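Local coordinates for N-acetyltransferase domain-containing protein (Pyrococcus horikoshii, PDB 1WWZ), which binds acetyl-coenzyme A and probably acts as an acyltransferase of the GNAT family, with an acceptor substrate that is not known, at residues L17-M25 with V59-F69; W48-F58 with F69-F77. One frame throughout, in Å; residues are numbered along the deposited sequence.

Both interactions anchor the hairpin of strands 57-62 and 65-78 to the helices on one side of the central sheet, and Phe69 belongs to both. Interaction 1 sets helix 14-27 against the turn end of the hairpin: mostly apolar, with a single hydrogen bond near the more exposed turn. Interaction 2 takes the other end, where helix 38-53 leads into strand 57-62; that strand pairs with strand 65-78 through its backbone, and the helix adds side chains. Its apolar centre gives way to a salt bridge, a water and two tryptophans further out. The contacts meet where Leu20 CD1 lies 3.6 Å from Phe57 CE2, joining their cores.

Interaction 1 (L17-M25 with V59-F69); sequences LNELIDVYM and VAKVGDKIVGF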
loop_
_atom_site.group_PDB
_atom_site.type_symbol
_atom_site.label_atom_id
_atom_site.label_comp_id
_atom_site.label_asym_id
_atom_site.label_seq_id
_atom_site.Cartn_x
_atom_site.Cartn_y
_atom_site.Cartn_z
ATOM N N LEU A 17 -12.301 6.834 -20.905
ATOM C CA LEU A 17 -13.318 7.636 -20.243
ATOM C C LEU A 17 -14.595 6.829 -20.081
ATOM O O LEU A 17 -15.239 6.872 -19.034
ATOM C CB LEU A 17 -13.597 8.903 -21.057
ATOM C CG LEU A 17 -14.676 9.843 -20.517
ATOM C CD1 LEU A 17 -14.310 10.302 -19.108
ATOM C CD2 LEU A 17 -14.818 11.032 -21.449
ATOM N N ASN A 18 -14.951 6.084 -21.122
ATOM C CA ASN A 18 -16.153 5.262 -21.099
ATOM C C ASN A 18 -16.066 4.222 -19.984
ATOM O O ASN A 18 -17.030 4.004 -19.250
ATOM C CB ASN A 18 -16.335 4.563 -22.447
ATOM C CG ASN A 18 -17.767 4.142 -22.695
ATOM O OD1 ASN A 18 -18.647 4.982 -22.886
ATOM N ND2 ASN A 18 -18.012 2.837 -22.686
ATOM N N GLU A 19 -14.907 3.579 -19.861
ATOM C CA GLU A 19 -14.700 2.570 -18.827
ATOM C C GLU A 19 -14.782 3.187 -17.437
ATOM O O GLU A 19 -15.376 2.611 -16.525
ATOM C CB GLU A 19 -13.329 1.906 -18.980
ATOM C CG GLU A 19 -13.167 1.032 -20.204
ATOM C CD GLU A 19 -11.809 0.357 -20.236
ATOM O OE1 GLU A 19 -11.485 -0.366 -19.269
ATOM O OE2 GLU A 19 -11.067 0.551 -21.223
ATOM N N LEU A 20 -14.169 4.356 -17.274
ATOM C CA LEU A 20 -14.187 5.028 -15.983
ATOM C C LEU A 20 -15.616 5.392 -15.610
ATOM O O LEU A 20 -16.014 5.277 -14.451
ATOM C CB LEU A 20 -13.310 6.285 -16.021
ATOM C CG LEU A 20 -11.803 6.021 -16.114
ATOM C CD1 LEU A 20 -11.071 7.322 -16.359
ATOM C CD2 LEU A 20 -11.307 5.360 -14.831
ATOM N N ILE A 21 -16.390 5.827 -16.596
ATOM C CA ILE A 21 -17.774 6.187 -16.341
ATOM C C ILE A 21 -18.556 4.963 -15.866
ATOM O O ILE A 21 -19.306 5.045 -14.894
ATOM C CB ILE A 21 -18.432 6.790 -17.601
ATOM C CG1 ILE A 21 -17.765 8.130 -17.930
ATOM C CG2 ILE A 21 -19.924 6.981 -17.371
ATOM C CD1 ILE A 21 -18.295 8.804 -19.183
ATOM N N ASP A 22 -18.369 3.829 -16.537
ATOM C CA ASP A 22 -19.061 2.596 -16.150
ATOM C C ASP A 22 -18.725 2.227 -14.703
ATOM O O ASP A 22 -19.610 1.898 -13.911
ATOM C CB ASP A 22 -18.670 1.429 -17.070
ATOM C CG ASP A 22 -19.073 1.651 -18.517
ATOM O OD1 ASP A 22 -19.948 2.504 -18.780
ATOM O OD2 ASP A 22 -18.522 0.955 -19.397
ATOM N N VAL A 23 -17.439 2.279 -14.366
ATOM C CA VAL A 23 -16.988 1.961 -13.015
ATOM C C VAL A 23 -17.619 2.926 -12.018
ATOM O O VAL A 23 -18.100 2.525 -10.957
ATOM C CB VAL A 23 -15.444 2.067 -12.903
ATOM C CG1 VAL A 23 -15.017 2.017 -11.440
ATOM C CG2 VAL A 23 -14.791 0.938 -13.683
ATOM N N TYR A 24 -17.609 4.205 -12.373
ATOM C CA TYR A 24 -18.172 5.245 -11.528
ATOM C C TYR A 24 -19.666 5.011 -11.295
ATOM O O TYR A 24 -20.133 5.018 -10.157
ATOM C CB TYR A 24 -17.951 6.606 -12.191
ATOM C CG TYR A 24 -18.481 7.786 -11.411
ATOM C CD1 TYR A 24 -17.624 8.605 -10.676
ATOM C CD2 TYR A 24 -19.838 8.104 -11.437
ATOM C CE1 TYR A 24 -18.109 9.718 -9.991
ATOM C CE2 TYR A 24 -20.330 9.206 -10.759
ATOM C CZ TYR A 24 -19.464 10.011 -10.039
ATOM O OH TYR A 24 -19.954 11.113 -9.384
ATOM N N MET A 25 -20.410 4.806 -12.378
ATOM C CA MET A 25 -21.851 4.577 -12.276
ATOM C C MET A 25 -22.173 3.325 -11.464
ATOM O O MET A 25 -23.139 3.299 -10.695
ATOM C CB MET A 25 -22.470 4.452 -13.672
ATOM C CG MET A 25 -22.351 5.699 -14.535
ATOM S SD MET A 25 -23.030 7.173 -13.752
ATOM C CE MET A 25 -24.805 6.826 -13.820
ATOM N N VAL A 59 -5.544 3.843 -11.737
ATOM C CA VAL A 59 -6.618 2.897 -11.997
ATOM C C VAL A 59 -6.223 1.495 -11.555
ATOM O O VAL A 59 -5.051 1.119 -11.617
ATOM C CB VAL A 59 -6.995 2.848 -13.496
ATOM C CG1 VAL A 59 -7.586 4.187 -13.928
ATOM C CG2 VAL A 59 -5.772 2.496 -14.333
ATOM N N ALA A 60 -7.208 0.740 -11.077
ATOM C CA ALA A 60 -6.992 -0.636 -10.660
ATOM C C ALA A 60 -7.510 -1.463 -11.826
ATOM O O ALA A 60 -8.608 -1.218 -12.326
ATOM C CB ALA A 60 -7.789 -0.951 -9.393
ATOM N N LYS A 61 -6.718 -2.430 -12.271
ATOM C CA LYS A 61 -7.133 -3.255 -13.390
ATOM C C LYS A 61 -7.009 -4.744 -13.128
ATOM O O LYS A 61 -6.097 -5.204 -12.440
ATOM C CB LYS A 61 -6.326 -2.887 -14.640
ATOM C CG LYS A 61 -6.549 -1.461 -15.121
ATOM C CD LYS A 61 -5.659 -1.119 -16.305
ATOM C CE LYS A 61 -5.961 -1.991 -17.514
ATOM N NZ LYS A 61 -5.064 -1.669 -18.660
ATOM N N VAL A 62 -7.965 -5.486 -13.669
ATOM C CA VAL A 62 -7.985 -6.935 -13.565
ATOM C C VAL A 62 -8.151 -7.344 -15.017
ATOM O O VAL A 62 -9.263 -7.374 -15.541
ATOM C CB VAL A 62 -9.186 -7.436 -12.744
ATOM C CG1 VAL A 62 -9.177 -8.953 -12.690
ATOM C CG2 VAL A 62 -9.132 -6.853 -11.341
ATOM N N GLY A 63 -7.031 -7.628 -15.670
ATOM C CA GLY A 63 -7.070 -7.985 -17.073
ATOM C C GLY A 63 -6.948 -6.705 -17.878
ATOM O O GLY A 63 -6.094 -5.867 -17.587
ATOM N N ASP A 64 -7.811 -6.535 -18.874
ATOM C CA ASP A 64 -7.777 -5.343 -19.714
ATOM C C ASP A 64 -8.838 -4.327 -19.305
ATOM O O ASP A 64 -8.978 -3.280 -19.939
ATOM C CB ASP A 64 -7.983 -5.729 -21.180
ATOM C CG ASP A 64 -6.919 -6.684 -21.687
ATOM O OD1 ASP A 64 -5.742 -6.271 -21.778
ATOM O OD2 ASP A 64 -7.259 -7.849 -21.989
ATOM N N LYS A 65 -9.581 -4.629 -18.243
ATOM C CA LYS A 65 -10.638 -3.732 -17.788
ATOM C C LYS A 65 -10.308 -3.001 -16.499
ATOM O O LYS A 65 -9.698 -3.559 -15.585
ATOM C CB LYS A 65 -11.953 -4.498 -17.594
ATOM C CG LYS A 65 -11.940 -5.497 -16.441
ATOM C CD LYS A 65 -13.299 -6.175 -16.263
ATOM C CE LYS A 65 -14.161 -5.474 -15.212
ATOM N NZ LYS A 65 -15.577 -5.285 -15.652
ATOM N N ILE A 66 -10.720 -1.739 -16.443
ATOM C CA ILE A 66 -10.522 -0.917 -15.262
ATOM C C ILE A 66 -11.665 -1.287 -14.325
ATOM O O ILE A 66 -12.823 -1.314 -14.742
ATOM C CB ILE A 66 -10.618 0.578 -15.611
ATOM C CG1 ILE A 66 -9.449 0.972 -16.516
ATOM C CG2 ILE A 66 -10.651 1.408 -14.337
ATOM C CD1 ILE A 66 -9.487 2.418 -16.974
ATOM N N VAL A 67 -11.350 -1.585 -13.069
ATOM C CA VAL A 67 -12.385 -1.963 -12.116
ATOM C C VAL A 67 -12.500 -0.966 -10.976
ATOM O O VAL A 67 -13.356 -1.103 -10.106
ATOM C CB VAL A 67 -12.122 -3.365 -11.524
ATOM C CG1 VAL A 67 -12.012 -4.386 -12.645
ATOM C CG2 VAL A 67 -10.863 -3.351 -10.681
ATOM N N GLY A 68 -11.627 0.035 -10.983
ATOM C CA GLY A 68 -11.658 1.040 -9.938
ATOM C C GLY A 68 -10.625 2.115 -10.205
ATOM O O GLY A 68 -9.719 1.916 -11.012
ATOM N N PHE A 69 -10.765 3.262 -9.552
ATOM C CA PHE A 69 -9.798 4.329 -9.738
ATOM C C PHE A 69 -9.828 5.336 -8.609
ATOM O O PHE A 69 -10.780 5.397 -7.830
ATOM C CB PHE A 69 -9.999 5.020 -11.106
ATOM C CG PHE A 69 -11.257 5.843 -11.220
ATOM C CD1 PHE A 69 -11.240 7.208 -10.946
ATOM C CD2 PHE A 69 -12.449 5.265 -11.655
ATOM C CE1 PHE A 69 -12.388 7.990 -11.111
ATOM C CE2 PHE A 69 -13.604 6.036 -11.824
ATOM C CZ PHE A 69 -13.574 7.400 -11.551
#
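Glu19 turns CG anti to its own carbonyl carbon (chi1 -68°) and continues extended through CD, reaching from helix 17-25 to the backbone of Ile66, while Phe69 sets its ring between its backbone N and carbonyl carbon (chi1 70°), where Leu20 and Val23 meet it. This is helix-on-sheet packing in the GNAT fold: segment 17-25 crosses strand segment 65-69 at -53°, their axes approaching to 8.0 Å. Glu19 OE1 accepts the backbone N-H of Ile66 at 3.2 Å, met nearly along the carboxylate C-O axis, and its side chain crosses that of Ile66 at about a right angle. An alanine here would remove the carboxylate and is likely to leave the Ile66 N-H without this acceptor, weakening the tie between helix and hairpin. Further in, Leu20 places CD2 over a face of the Phe69 ring, 3.8 Å from the centroid, a CH-pi contact; the same methyl also touches Ile66 CG2 and Val59 CG1. The Tyr24 ring turns its edge to Phe69 CZ, and its hydroxyl is hydrogen-bonded to Gly35 O. Where Val67 and Gly68 both face Ala60 in a classic beta bulge, Val23 packs against the backbone: CG1 lies 3.8 Å from Gly68 CA, and CG2 rests 3.2 Å from Ile66 O.

Interaction 2 (W48-F58 with F69-F77); sequences WCWKKASDGFF and FIVCDKDWF
The hairpin of strands 57-62 and 65-78 in the GNAT sheet supplies this contact, together with the end of helix 38-53 that leads into its first strand. Phe58 and Ile70 form an antiparallel hydrogen-bonded pair, each N donating to the other's O at 2.9 Å; two residues along each strand, Cys72 N gives a 2.7 Å bond to Gly56 O. A CB on Gly56 would run into Cys72 O, which its CA already approaches at 3.2 Å. On the face beneath the helices, Val71 sets CG2 over the Phe57 ring, a CH-pi contact 3.8 Å from the centroid, and CG1, anti to the backbone N (chi1 180°), against Cys49 CB. The rings of Phe57 and Phe69 lie nearly parallel, at 12°, but slid apart with little overlap. On the other face, Cys72 SG meets the edge of the Phe58 ring, which helix 102-115 also contacts through Phe113. Farther out, Trp48 and Trp76 cross at about a right angle, CH2 to CH2 at 3.8 Å, and Lys74 NZ bridges to Asp55 OD2 at 3.0 Å from above the carboxylate plane. Asp73 OD1 accepts Asp75 N in an Asx turn and also a water bound to Lys52 O, while OD2 is hydrogen-bonded to His89 NE2. With Lys8 at OD1, Asp55 has a lysine for each oxygen, an arrangement that would probably stabilise its negative charge.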
loop_
_atom_site.group_PDB
_atom_site.type_symbol
_atom_site.label_atom_id
_atom_site.label_comp_id
_atom_site.label_asym_id
_atom_site.label_seq_id
_atom_site.Cartn_x
_atom_site.Cartn_y
_atom_site.Cartn_z
ATOM N N TRP A 48 -13.105 16.750 -15.549
ATOM C CA TRP A 48 -12.590 17.826 -14.709
ATOM C C TRP A 48 -11.447 17.309 -13.832
ATOM O O TRP A 48 -10.430 17.988 -13.665
ATOM C CB TRP A 48 -13.700 18.384 -13.816
ATOM C CG TRP A 48 -13.272 19.563 -12.989
ATOM C CD1 TRP A 48 -13.255 20.877 -13.370
ATOM C CD2 TRP A 48 -12.765 19.526 -11.651
ATOM N NE1 TRP A 48 -12.770 21.662 -12.346
ATOM C CE2 TRP A 48 -12.464 20.858 -11.279
ATOM C CE3 TRP A 48 -12.539 18.497 -10.726
ATOM C CZ2 TRP A 48 -11.940 21.186 -10.024
ATOM C CZ3 TRP A 48 -12.018 18.823 -9.473
ATOM C CH2 TRP A 48 -11.728 20.162 -9.135
ATOM N N CYS A 49 -11.617 16.112 -13.273
ATOM C CA CYS A 49 -10.582 15.521 -12.423
ATOM C C CYS A 49 -9.301 15.276 -13.215
ATOM O O CYS A 49 -8.197 15.496 -12.719
ATOM C CB CYS A 49 -11.056 14.197 -11.828
ATOM S SG CYS A 49 -12.256 14.352 -10.488
ATOM N N TRP A 50 -9.463 14.811 -14.450
ATOM C CA TRP A 50 -8.324 14.539 -15.319
ATOM C C TRP A 50 -7.564 15.819 -15.645
ATOM O O TRP A 50 -6.339 15.858 -15.570
ATOM C CB TRP A 50 -8.796 13.873 -16.615
ATOM C CG TRP A 50 -7.700 13.662 -17.621
ATOM C CD1 TRP A 50 -7.477 14.389 -18.755
ATOM C CD2 TRP A 50 -6.667 12.668 -17.570
ATOM N NE1 TRP A 50 -6.369 13.911 -19.415
ATOM C CE2 TRP A 50 -5.854 12.853 -18.711
ATOM C CE3 TRP A 50 -6.351 11.639 -16.674
ATOM C CZ2 TRP A 50 -4.742 12.046 -18.978
ATOM C CZ3 TRP A 50 -5.240 10.834 -16.941
ATOM C CH2 TRP A 50 -4.453 11.045 -18.088
ATOM N N LYS A 51 -8.289 16.873 -15.996
ATOM C CA LYS A 51 -7.641 18.128 -16.334
ATOM C C LYS A 51 -6.903 18.712 -15.135
ATOM O O LYS A 51 -5.807 19.251 -15.268
ATOM C CB LYS A 51 -8.672 19.130 -16.861
ATOM C CG LYS A 51 -8.057 20.407 -17.399
ATOM C CD LYS A 51 -9.105 21.285 -18.052
ATOM C CE LYS A 51 -8.509 22.612 -18.500
ATOM N NZ LYS A 51 -9.578 23.589 -18.858
ATOM N N LYS A 52 -7.498 18.567 -13.958
ATOM C CA LYS A 52 -6.922 19.102 -12.733
ATOM C C LYS A 52 -5.796 18.272 -12.125
ATOM O O LYS A 52 -4.842 18.831 -11.573
ATOM C CB LYS A 52 -8.027 19.266 -11.686
ATOM C CG LYS A 52 -7.777 20.370 -10.680
ATOM C CD LYS A 52 -7.813 21.732 -11.357
ATOM C CE LYS A 52 -9.117 21.926 -12.124
ATOM N NZ LYS A 52 -8.914 22.059 -13.599
ATOM N N ALA A 53 -5.890 16.948 -12.226
ATOM C CA ALA A 53 -4.883 16.086 -11.609
ATOM C C ALA A 53 -4.555 14.781 -12.337
ATOM O O ALA A 53 -4.459 13.720 -11.711
ATOM C CB ALA A 53 -5.312 15.779 -10.171
ATOM N N SER A 54 -4.361 14.856 -13.648
ATOM C CA SER A 54 -4.041 13.667 -14.428
ATOM C C SER A 54 -2.809 12.942 -13.888
ATOM O O SER A 54 -2.737 11.713 -13.926
ATOM C CB SER A 54 -3.811 14.051 -15.892
ATOM O OG SER A 54 -2.842 15.078 -15.997
ATOM N N ASP A 55 -1.848 13.704 -13.376
ATOM C CA ASP A 55 -0.618 13.129 -12.844
ATOM C C ASP A 55 -0.840 12.160 -11.684
ATOM O O ASP A 55 0.034 11.356 -11.375
ATOM C CB ASP A 55 0.332 14.250 -12.407
ATOM C CG ASP A 55 1.691 13.730 -11.979
ATOM O OD1 ASP A 55 2.283 12.924 -12.728
ATOM O OD2 ASP A 55 2.171 14.133 -10.898
ATOM N N GLY A 56 -2.005 12.231 -11.044
ATOM C CA GLY A 56 -2.285 11.345 -9.924
ATOM C C GLY A 56 -3.544 10.523 -10.125
ATOM O O GLY A 56 -4.220 10.152 -9.166
ATOM N N PHE A 57 -3.858 10.244 -11.384
ATOM C CA PHE A 57 -5.037 9.467 -11.745
ATOM C C PHE A 57 -4.603 8.003 -11.834
ATOM O O PHE A 57 -3.979 7.591 -12.813
ATOM C CB PHE A 57 -5.564 9.958 -13.098
ATOM C CG PHE A 57 -7.049 9.813 -13.270
ATOM C CD1 PHE A 57 -7.856 10.942 -13.373
ATOM C CD2 PHE A 57 -7.635 8.558 -13.363
ATOM C CE1 PHE A 57 -9.231 10.820 -13.572
ATOM C CE2 PHE A 57 -9.008 8.424 -13.560
ATOM C CZ PHE A 57 -9.807 9.560 -13.666
ATOM N N PHE A 58 -4.921 7.229 -10.801
ATOM C CA PHE A 58 -4.554 5.817 -10.743
ATOM C C PHE A 58 -5.751 4.912 -10.977
ATOM O O PHE A 58 -6.841 5.173 -10.475
ATOM C CB PHE A 58 -3.955 5.486 -9.373
ATOM C CG PHE A 58 -2.606 6.085 -9.145
ATOM C CD1 PHE A 58 -1.465 5.457 -9.631
ATOM C CD2 PHE A 58 -2.474 7.295 -8.470
ATOM C CE1 PHE A 58 -0.211 6.027 -9.451
ATOM C CE2 PHE A 58 -1.224 7.875 -8.284
ATOM C CZ PHE A 58 -0.088 7.238 -8.778
ATOM N N PHE A 69 -10.765 3.262 -9.552
ATOM C CA PHE A 69 -9.798 4.329 -9.738
ATOM C C PHE A 69 -9.828 5.336 -8.609
ATOM O O PHE A 69 -10.780 5.397 -7.830
ATOM C CB PHE A 69 -9.999 5.020 -11.106
ATOM C CG PHE A 69 -11.257 5.843 -11.220
ATOM C CD1 PHE A 69 -11.240 7.208 -10.946
ATOM C CD2 PHE A 69 -12.449 5.265 -11.655
ATOM C CE1 PHE A 69 -12.388 7.990 -11.111
ATOM C CE2 PHE A 69 -13.604 6.036 -11.824
ATOM C CZ PHE A 69 -13.574 7.400 -11.551
ATOM N N ILE A 70 -8.752 6.101 -8.500
ATOM C CA ILE A 70 -8.649 7.120 -7.472
ATOM C C ILE A 70 -7.921 8.294 -8.107
ATOM O O ILE A 70 -7.005 8.107 -8.911
ATOM C CB ILE A 70 -7.898 6.579 -6.216
ATOM C CG1 ILE A 70 -7.953 7.613 -5.090
ATOM C CG2 ILE A 70 -6.457 6.206 -6.566
ATOM C CD1 ILE A 70 -7.528 7.051 -3.726
ATOM N N VAL A 71 -8.357 9.500 -7.772
ATOM C CA VAL A 71 -7.771 10.715 -8.324
ATOM C C VAL A 71 -7.050 11.454 -7.214
ATOM O O VAL A 71 -7.680 11.948 -6.284
ATOM C CB VAL A 71 -8.869 11.613 -8.921
ATOM C CG1 VAL A 71 -8.261 12.888 -9.490
ATOM C CG2 VAL A 71 -9.616 10.843 -10.005
ATOM N N CYS A 72 -5.726 11.516 -7.329
ATOM C CA CYS A 72 -4.869 12.150 -6.329
ATOM C C CYS A 72 -4.285 13.459 -6.852
ATOM O O CYS A 72 -3.611 13.475 -7.878
ATOM C CB CYS A 72 -3.743 11.187 -5.961
ATOM S SG CYS A 72 -4.309 9.469 -5.789
ATOM N N ASP A 73 -4.537 14.547 -6.133
ATOM C CA ASP A 73 -4.061 15.870 -6.534
ATOM C C ASP A 73 -2.957 16.361 -5.600
ATOM O O ASP A 73 -3.222 16.683 -4.447
ATOM C CB ASP A 73 -5.230 16.859 -6.495
ATOM C CG ASP A 73 -4.945 18.138 -7.262
ATOM O OD1 ASP A 73 -3.761 18.520 -7.374
ATOM O OD2 ASP A 73 -5.914 18.765 -7.741
ATOM N N LYS A 74 -1.729 16.439 -6.102
ATOM C CA LYS A 74 -0.608 16.896 -5.281
ATOM C C LYS A 74 -0.560 18.420 -5.209
ATOM O O LYS A 74 0.256 18.986 -4.483
ATOM C CB LYS A 74 0.715 16.378 -5.859
ATOM C CG LYS A 74 1.061 16.960 -7.225
ATOM C CD LYS A 74 2.411 16.463 -7.723
ATOM C CE LYS A 74 2.861 17.221 -8.970
ATOM N NZ LYS A 74 1.917 17.063 -10.118
ATOM N N ASP A 75 -1.442 19.079 -5.953
ATOM C CA ASP A 75 -1.456 20.535 -5.993
ATOM C C ASP A 75 -2.830 21.144 -5.725
ATOM O O ASP A 75 -3.378 21.864 -6.559
ATOM C CB ASP A 75 -0.920 20.987 -7.356
ATOM C CG ASP A 75 -0.844 22.493 -7.489
ATOM O OD1 ASP A 75 -0.407 23.155 -6.526
ATOM O OD2 ASP A 75 -1.207 23.009 -8.569
ATOM N N TRP A 76 -3.377 20.872 -4.544
ATOM C CA TRP A 76 -4.691 21.390 -4.188
ATOM C C TRP A 76 -4.641 22.460 -3.104
ATOM O O TRP A 76 -4.085 22.250 -2.026
ATOM C CB TRP A 76 -5.592 20.246 -3.719
ATOM C CG TRP A 76 -7.009 20.665 -3.552
ATOM C CD1 TRP A 76 -7.689 20.827 -2.378
ATOM C CD2 TRP A 76 -7.925 21.004 -4.600
ATOM N NE1 TRP A 76 -8.975 21.246 -2.631
ATOM C CE2 TRP A 76 -9.145 21.364 -3.987
ATOM C CE3 TRP A 76 -7.831 21.041 -5.998
ATOM C CZ2 TRP A 76 -10.270 21.754 -4.726
ATOM C CZ3 TRP A 76 -8.951 21.431 -6.734
ATOM C CH2 TRP A 76 -10.150 21.782 -6.092
ATOM N N PHE A 77 -5.233 23.614 -3.376
ATOM C CA PHE A 77 -5.222 24.648 -2.364
ATOM C C PHE A 77 -6.452 24.528 -1.478
ATOM O O PHE A 77 -7.579 24.447 -1.964
ATOM C CB PHE A 77 -5.177 26.040 -2.982
ATOM C CG PHE A 77 -4.857 27.108 -1.985
ATOM C CD1 PHE A 77 -3.536 27.429 -1.694
ATOM C CD2 PHE A 77 -5.873 27.731 -1.272
ATOM C CE1 PHE A 77 -3.232 28.355 -0.700
ATOM C CE2 PHE A 77 -5.576 28.658 -0.273
ATOM C CZ PHE A 77 -4.255 28.967 0.010
HETATM O O HOH W 1 -2.591 18.661 -9.819
#